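Local structure of cellulosomal scaffoldin (Bacteroides cellulosolvens, 2XBT) at residues A[14-26]-A[124-138]. The protein is a cellulosome scaffold protein, of which this chain is the family 3b carbohydrate-binding module, a domain that probably binds cellulose. Sequence-based numbering, arbitrary orientation.
Sequences FSNNGAAASSNQI and NVDQSNDYSYPGSMS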
ATOM      1  N   PHE A  14      -6.512  -3.080  -4.855  1.00 20.88           N
ATOM      2  CA  PHE A  14      -5.984  -3.725  -3.669  1.00 21.00           C
ATOM      3  C   PHE A  14      -6.597  -5.114  -3.517  1.00 21.37           C
ATOM      4  O   PHE A  14      -7.779  -5.315  -3.811  1.00 22.98           O
ATOM      5  CB  PHE A  14      -6.325  -2.891  -2.422  1.00 20.55           C
ATOM      6  CG  PHE A  14      -5.773  -3.455  -1.140  1.00 20.66           C
ATOM      7  CD1 PHE A  14      -4.537  -3.045  -0.666  1.00 19.73           C
ATOM      8  CD2 PHE A  14      -6.493  -4.392  -0.415  1.00 23.55           C
ATOM      9  CE1 PHE A  14      -4.025  -3.558   0.499  1.00 19.66           C
ATOM     10  CE2 PHE A  14      -5.991  -4.921   0.750  1.00 21.02           C
ATOM     11  CZ  PHE A  14      -4.752  -4.513   1.213  1.00 19.20           C
ATOM     12  N   SER A  15      -5.790  -6.064  -3.071  1.00 20.04           N
ATOM     13  CA  SER A  15      -6.320  -7.332  -2.572  1.00 22.97           C
ATOM     14  C   SER A  15      -5.426  -7.870  -1.483  1.00 22.18           C
ATOM     15  O   SER A  15      -4.290  -7.442  -1.337  1.00 25.39           O
ATOM     16  CB  SER A  15      -6.448  -8.366  -3.688  1.00 27.19           C
ATOM     17  OG  SER A  15      -5.249  -9.093  -3.824  1.00 30.89           O
ATOM     18  N   ASN A  16      -5.937  -8.820  -0.708  1.00 26.76           N
ATOM     19  CA  ASN A  16      -5.169  -9.383   0.395  1.00 22.05           C
ATOM     20  C   ASN A  16      -5.288 -10.909   0.426  1.00 30.03           C
ATOM     21  O   ASN A  16      -5.100 -11.533   1.463  1.00 30.37           O
ATOM     22  CB  ASN A  16      -5.591  -8.771   1.740  1.00 19.85           C
ATOM     23  CG  ASN A  16      -7.081  -8.862   1.987  1.00 25.40           C
ATOM     24  OD1 ASN A  16      -7.794  -9.609   1.309  1.00 26.99           O
ATOM     25  ND2 ASN A  16      -7.569  -8.096   2.960  1.00 23.29           N
ATOM     26  N   ASN A  17      -5.582 -11.496  -0.729  1.00 32.68           N
ATOM     27  CA  ASN A  17      -5.690 -12.941  -0.831  1.00 36.27           C
ATOM     28  C   ASN A  17      -6.872 -13.468  -0.026  1.00 36.85           C
ATOM     29  O   ASN A  17      -6.853 -14.605   0.446  1.00 44.92           O
ATOM     30  CB  ASN A  17      -4.395 -13.600  -0.349  1.00 38.61           C
ATOM     31  CG  ASN A  17      -3.214 -13.305  -1.261  1.00 47.93           C
ATOM     32  OD1 ASN A  17      -3.391 -12.874  -2.404  1.00 46.16           O
ATOM     33  ND2 ASN A  17      -2.000 -13.547  -0.761  1.00 48.16           N
ATOM     34  N   GLY A  18      -7.891 -12.629   0.138  1.00 33.98           N
ATOM     35  CA  GLY A  18      -9.066 -12.985   0.917  1.00 36.71           C
ATOM     36  C   GLY A  18      -8.815 -13.116   2.412  1.00 34.50           C
ATOM     37  O   GLY A  18      -9.664 -13.633   3.144  1.00 32.72           O
ATOM     38  N   ALA A  19      -7.659 -12.646   2.875  1.00 29.86           N
ATOM     39  CA  ALA A  19      -7.321 -12.740   4.295  1.00 27.77           C
ATOM     40  C   ALA A  19      -8.469 -12.331   5.221  1.00 31.19           C
ATOM     41  O   ALA A  19      -9.167 -11.340   4.979  1.00 31.97           O
ATOM     42  CB  ALA A  19      -6.080 -11.933   4.614  1.00 27.75           C
ATOM     43  N   ALA A  20      -8.658 -13.108   6.286  1.00 29.49           N
ATOM     44  CA  ALA A  20      -9.681 -12.816   7.286  1.00 30.93           C
ATOM     45  C   ALA A  20      -9.146 -11.860   8.346  1.00 29.17           C
ATOM     46  O   ALA A  20      -7.946 -11.622   8.428  1.00 28.15           O
ATOM     47  CB  ALA A  20     -10.152 -14.107   7.946  1.00 36.90           C
ATOM     48  N   ALA A  21     -10.033 -11.336   9.180  1.00 31.53           N
ATOM     49  CA  ALA A  21      -9.603 -10.458  10.260  1.00 30.41           C
ATOM     50  C   ALA A  21      -8.514 -11.121  11.101  1.00 25.19           C
ATOM     51  O   ALA A  21      -7.552 -10.484  11.498  1.00 27.08           O
ATOM     52  CB  ALA A  21     -10.784 -10.071  11.123  1.00 31.34           C
ATOM     53  N   SER A  22      -8.681 -12.408  11.386  1.00 27.10           N
ATOM     54  CA  SER A  22      -7.669 -13.149  12.106  1.00 24.82           C
ATOM     55  C   SER A  22      -6.733 -13.817  11.099  1.00 30.52           C
ATOM     56  O   SER A  22      -7.166 -14.658  10.311  1.00 36.05           O
ATOM     57  CB  SER A  22      -8.337 -14.201  12.998  1.00 34.68           C
ATOM     58  OG  SER A  22      -7.480 -14.575  14.057  1.00 38.37           O
ATOM     59  N   SER A  23      -5.458 -13.446  11.122  1.00 29.23           N
ATOM     60  CA  SER A  23      -4.517 -13.888  10.094  1.00 28.13           C
ATOM     61  C   SER A  23      -3.121 -14.042  10.686  1.00 27.98           C
ATOM     62  O   SER A  23      -2.797 -13.396  11.671  1.00 34.06           O
ATOM     63  CB  SER A  23      -4.486 -12.857   8.955  1.00 31.53           C
ATOM     64  OG  SER A  23      -3.750 -13.318   7.827  1.00 31.23           O
ATOM     65  N   ASN A  24      -2.295 -14.888  10.086  1.00 29.75           N
ATOM     66  CA  ASN A  24      -0.907 -15.028  10.530  1.00 30.57           C
ATOM     67  C   ASN A  24      -0.019 -13.841  10.140  1.00 33.47           C
ATOM     68  O   ASN A  24       1.031 -13.612  10.738  1.00 31.47           O
ATOM     69  CB  ASN A  24      -0.301 -16.344  10.036  1.00 31.31           C
ATOM     70  CG  ASN A  24      -0.135 -16.397   8.518  1.00 37.01           C
ATOM     71  OD1 ASN A  24      -0.961 -15.881   7.755  1.00 35.24           O
ATOM     72  ND2 ASN A  24       0.939 -17.047   8.073  1.00 43.08           N
ATOM     73  N   GLN A  25      -0.447 -13.088   9.136  1.00 30.69           N
ATOM     74  CA  GLN A  25       0.316 -11.925   8.681  1.00 29.20           C
ATOM     75  C   GLN A  25      -0.593 -11.003   7.894  1.00 25.03           C
ATOM     76  O   GLN A  25      -1.684 -11.396   7.502  1.00 26.11           O
ATOM     77  CB  GLN A  25       1.493 -12.374   7.809  1.00 32.75           C
ATOM     78  CG  GLN A  25       1.095 -13.294   6.665  1.00 33.16           C
ATOM     79  CD  GLN A  25       2.284 -14.081   6.098  1.00 34.92           C
ATOM     80  OE1 GLN A  25       3.443 -13.680   6.233  1.00 33.02           O
ATOM     81  NE2 GLN A  25       1.990 -15.213   5.477  1.00 37.27           N
ATOM     82  N   ILE A  26      -0.155  -9.766   7.672  1.00 20.93           N
ATOM     83  CA  ILE A  26      -0.920  -8.855   6.844  1.00 24.23           C
ATOM     84  C   ILE A  26      -0.535  -9.065   5.388  1.00 24.90           C
ATOM     85  O   ILE A  26       0.653  -9.046   5.066  1.00 23.16           O
ATOM     86  CB  ILE A  26      -0.631  -7.379   7.202  1.00 21.41           C
ATOM     87  CG1 ILE A  26      -0.856  -7.128   8.700  1.00 22.24           C
ATOM     88  CG2 ILE A  26      -1.492  -6.465   6.368  1.00 19.37           C
ATOM     89  CD1 ILE A  26      -0.549  -5.684   9.123  1.00 20.21           C
ATOM     90  N   ASN A 124       0.027 -14.023  15.752  1.00 34.89           N
ATOM     91  CA  ASN A 124      -0.865 -13.617  14.687  1.00 35.27           C
ATOM     92  C   ASN A 124      -1.306 -12.180  14.845  1.00 36.53           C
ATOM     93  O   ASN A 124      -1.052 -11.541  15.869  1.00 32.56           O
ATOM     94  CB  ASN A 124      -2.087 -14.538  14.649  1.00 34.26           C
ATOM     95  CG  ASN A 124      -1.700 -15.986  14.485  1.00 35.01           C
ATOM     96  OD1 ASN A 124      -0.910 -16.323  13.612  1.00 37.50           O
ATOM     97  ND2 ASN A 124      -2.224 -16.847  15.345  1.00 28.72           N
ATOM     98  N   VAL A 125      -1.987 -11.692  13.819  1.00 32.92           N
ATOM     99  CA  VAL A 125      -2.446 -10.327  13.781  1.00 32.12           C
ATOM    100  C   VAL A 125      -3.963 -10.303  13.837  1.00 33.05           C
ATOM    101  O   VAL A 125      -4.628 -11.135  13.223  1.00 29.83           O
ATOM    102  CB  VAL A 125      -1.970  -9.648  12.483  1.00 34.22           C
ATOM    103  CG1 VAL A 125      -0.456  -9.600  12.444  1.00 30.25           C
ATOM    104  CG2 VAL A 125      -2.517 -10.393  11.270  1.00 34.56           C
ATOM    105  N   ASP A 126      -4.511  -9.365  14.599  1.00 32.24           N
ATOM    106  CA  ASP A 126      -5.940  -9.096  14.558  1.00 33.85           C
ATOM    107  C   ASP A 126      -6.156  -7.847  13.713  1.00 37.16           C
ATOM    108  O   ASP A 126      -5.956  -6.720  14.175  1.00 35.99           O
ATOM    109  CB  ASP A 126      -6.495  -8.875  15.965  1.00 37.24           C
ATOM    110  CG  ASP A 126      -7.928  -8.363  15.953  1.00 38.72           C
ATOM    111  OD1 ASP A 126      -8.669  -8.655  14.990  1.00 43.63           O
ATOM    112  OD2 ASP A 126      -8.316  -7.664  16.910  1.00 49.41           O
ATOM    113  N   GLN A 127      -6.565  -8.048  12.472  1.00 32.67           N
ATOM    114  CA  GLN A 127      -6.654  -6.945  11.535  1.00 28.87           C
ATOM    115  C   GLN A 127      -7.971  -6.212  11.692  1.00 31.79           C
ATOM    116  O   GLN A 127      -8.183  -5.181  11.063  1.00 27.15           O
ATOM    117  CB  GLN A 127      -6.521  -7.480  10.119  1.00 29.91           C
ATOM    118  CG  GLN A 127      -5.373  -8.450   9.964  1.00 28.73           C
ATOM    119  CD  GLN A 127      -5.093  -8.768   8.516  1.00 27.86           C
ATOM    120  OE1 GLN A 127      -4.351  -8.055   7.860  1.00 23.98           O
ATOM    121  NE2 GLN A 127      -5.701  -9.826   8.007  1.00 27.47           N
ATOM    122  N   SER A 128      -8.861  -6.733  12.538  1.00 34.43           N
ATOM    123  CA  SER A 128     -10.153  -6.074  12.730  1.00 35.24           C
ATOM    124  C   SER A 128      -9.912  -4.696  13.308  1.00 32.27           C
ATOM    125  O   SER A 128     -10.743  -3.807  13.156  1.00 30.76           O
ATOM    126  CB  SER A 128     -11.085  -6.879  13.646  1.00 37.03           C
ATOM    127  OG  SER A 128     -10.631  -6.857  14.988  1.00 37.78           O
ATOM    128  N   ASN A 129      -8.767  -4.529  13.964  1.00 25.72           N
ATOM    129  CA  ASN A 129      -8.382  -3.232  14.517  1.00 29.65           C
ATOM    130  C   ASN A 129      -7.465  -2.387  13.637  1.00 25.40           C
ATOM    131  O   ASN A 129      -6.932  -1.379  14.089  1.00 27.72           O
ATOM    132  CB  ASN A 129      -7.701  -3.411  15.867  1.00 31.80           C
ATOM    133  CG  ASN A 129      -8.692  -3.565  16.980  1.00 44.41           C
ATOM    134  OD1 ASN A 129      -9.629  -2.768  17.094  1.00 46.26           O
ATOM    135  ND2 ASN A 129      -8.520  -4.607  17.794  1.00 44.71           N
ATOM    136  N   ASP A 130      -7.259  -2.797  12.395  1.00 26.18           N
ATOM    137  CA  ASP A 130      -6.379  -2.026  11.523  1.00 23.09           C
ATOM    138  C   ASP A 130      -7.209  -1.209  10.553  1.00 19.49           C
ATOM    139  O   ASP A 130      -8.009  -1.757   9.794  1.00 20.50           O
ATOM    140  CB  ASP A 130      -5.436  -2.941  10.744  1.00 20.82           C
ATOM    141  CG  ASP A 130      -4.450  -3.651  11.631  1.00 24.15           C
ATOM    142  OD1 ASP A 130      -4.136  -3.146  12.734  1.00 23.77           O
ATOM    143  OD2 ASP A 130      -3.964  -4.713  11.212  1.00 23.03           O
ATOM    144  N   TYR A 131      -7.002   0.107  10.577  1.00 19.12           N
ATOM    145  CA  TYR A 131      -7.715   1.035   9.701  1.00 20.27           C
ATOM    146  C   TYR A 131      -7.741   0.592   8.233  1.00 17.76           C
ATOM    147  O   TYR A 131      -8.787   0.632   7.562  1.00 17.52           O
ATOM    148  CB  TYR A 131      -7.056   2.419   9.819  1.00 18.98           C
ATOM    149  CG  TYR A 131      -7.678   3.506   8.957  1.00 21.50           C
ATOM    150  CD1 TYR A 131      -8.725   4.278   9.434  1.00 17.71           C
ATOM    151  CD2 TYR A 131      -7.214   3.763   7.680  1.00 19.13           C
ATOM    152  CE1 TYR A 131      -9.298   5.266   8.667  1.00 20.84           C
ATOM    153  CE2 TYR A 131      -7.781   4.756   6.905  1.00 18.24           C
ATOM    154  CZ  TYR A 131      -8.829   5.502   7.409  1.00 21.91           C
ATOM    155  OH  TYR A 131      -9.410   6.481   6.643  1.00 21.55           O
ATOM    156  N   SER A 132      -6.590   0.181   7.719  1.00 16.40           N
ATOM    157  CA  SER A 132      -6.480  -0.114   6.293  1.00 19.78           C
ATOM    158  C   SER A 132      -6.999  -1.497   5.907  1.00 19.92           C
ATOM    159  O   SER A 132      -7.141  -1.806   4.722  1.00 20.30           O
ATOM    160  CB  SER A 132      -5.039   0.087   5.805  1.00 17.32           C
ATOM    161  OG  SER A 132      -4.684   1.470   5.805  1.00 19.19           O
ATOM    162  N   TYR A 133      -7.286  -2.340   6.898  1.00 18.09           N
ATOM    163  CA  TYR A 133      -7.800  -3.677   6.561  1.00 19.47           C
ATOM    164  C   TYR A 133      -9.245  -3.584   6.074  1.00 18.41           C
ATOM    165  O   TYR A 133     -10.128  -3.131   6.811  1.00 22.14           O
ATOM    166  CB  TYR A 133      -7.723  -4.631   7.751  1.00 18.17           C
ATOM    167  CG  TYR A 133      -8.339  -5.994   7.458  1.00 23.28           C
ATOM    168  CD1 TYR A 133      -7.729  -6.882   6.574  1.00 22.78           C
ATOM    169  CD2 TYR A 133      -9.535  -6.381   8.059  1.00 24.31           C
ATOM    170  CE1 TYR A 133      -8.306  -8.147   6.297  1.00 23.20           C
ATOM    171  CE2 TYR A 133     -10.114  -7.627   7.795  1.00 23.44           C
ATOM    172  CZ  TYR A 133      -9.501  -8.501   6.918  1.00 26.92           C
ATOM    173  OH  TYR A 133     -10.079  -9.731   6.662  1.00 29.28           O
ATOM    174  N   PRO A 134      -9.499  -4.030   4.844  1.00 20.44           N
ATOM    175  CA  PRO A 134     -10.820  -3.825   4.240  1.00 24.80           C
ATOM    176  C   PRO A 134     -11.746  -5.031   4.349  1.00 25.52           C
ATOM    177  O   PRO A 134     -12.834  -5.016   3.753  1.00 30.61           O
ATOM    178  CB  PRO A 134     -10.478  -3.617   2.770  1.00 23.01           C
ATOM    179  CG  PRO A 134      -9.272  -4.535   2.557  1.00 26.80           C
ATOM    180  CD  PRO A 134      -8.573  -4.696   3.905  1.00 21.56           C
ATOM    181  N   GLY A 135     -11.339  -6.053   5.084  1.00 24.75           N
ATOM    182  CA  GLY A 135     -12.078  -7.301   5.075  1.00 26.97           C
ATOM    183  C   GLY A 135     -11.447  -8.188   4.024  1.00 31.52           C
ATOM    184  O   GLY A 135     -10.403  -7.833   3.467  1.00 25.49           O
ATOM    185  N   SER A 136     -12.059  -9.341   3.758  1.00 31.41           N
ATOM    186  CA  SER A 136     -11.517 -10.287   2.787  1.00 30.57           C
ATOM    187  C   SER A 136     -11.657  -9.753   1.374  1.00 29.08           C
ATOM    188  O   SER A 136     -12.764  -9.461   0.924  1.00 32.77           O
ATOM    189  CB  SER A 136     -12.229 -11.635   2.891  1.00 34.22           C
ATOM    190  OG  SER A 136     -12.081 -12.174   4.189  1.00 38.53           O
ATOM    191  N   MET A 137     -10.536  -9.624   0.675  1.00 30.22           N
ATOM    192  CA  MET A 137     -10.546  -9.226  -0.731  1.00 33.74           C
ATOM    193  C   MET A 137      -9.629 -10.156  -1.507  1.00 35.20           C
ATOM    194  O   MET A 137      -8.417  -9.958  -1.556  1.00 30.58           O
ATOM    195  CB  MET A 137     -10.079  -7.779  -0.920  1.00 31.76           C
ATOM    196  CG  MET A 137     -11.023  -6.720  -0.399  1.00 31.97           C
ATOM    197  SD  MET A 137     -10.465  -5.048  -0.812  1.00 32.76           S
ATOM    198  CE  MET A 137     -10.634  -5.063  -2.579  1.00 30.32           C
ATOM    199  N   SER A 138     -10.217 -11.189  -2.097  1.00 40.06           N
ATOM    200  CA  SER A 138      -9.457 -12.145  -2.879  1.00 41.06           C
ATOM    201  C   SER A 138      -9.101 -11.530  -4.225  1.00 39.78           C
ATOM    202  O   SER A 138      -7.990 -11.702  -4.718  1.00 48.64           O
ATOM    203  CB  SER A 138     -10.266 -13.431  -3.072  1.00 44.92           C
ATOM    204  OG  SER A 138     -11.542 -13.138  -3.618  1.00 52.79           O
TER
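In this β-sandwich of the family 3 carbohydrate-binding module, the connection between strands 10-15 and 22-34, with the start of the latter, runs beside 124-138, joined at one end by a short antiparallel pairing of 22-23 with 125-126 and at the other by the amide of Asn16. In the pairing, Ser23 and Val125 form a hydrogen-bonded pair, with Val125 N 2.9 Å from Ser23 O. Past the non-hydrogen-bonded pair Ser22-Asp126, Gln127 N donates to Ala21 O, and the Gln127 side chain, extended beyond CG, reaches on so that NE2 donates to Ala20 O at 2.9 Å, bent to 140° at the hydrogen.

Asn16 opens a type I' turn ending at Ala19. Its CG sits between the backbone N and the carbonyl carbon (chi1 53°), which turns both ends of the amide to the backbone of 135-137. Asn16 ND2 donates to Gly135 O at 2.9 Å, nearly straight at 170° and within the amide plane, while Asn16 OD1 accepts from Met137 N at 2.8 Å. Asn16 N returns a bond to Met137 O, an oxygen that also takes a weak one from Gly18 N. A leucine in place of Asn16 would probably leave Gly135 O and Met137 N without these mates and free the 135-137 backbone to shift.

The Tyr133 ring lies between Gln127 CB on one face and Gly135 N, 3.3 Å above its centre, on the other. Farther along, Pro134 CG packs on Phe14 CE2 at 3.8 Å, and in a Met-aromatic contact Met137 SD lies at the edge of the Phe14 ring, 4.0 Å from CD2.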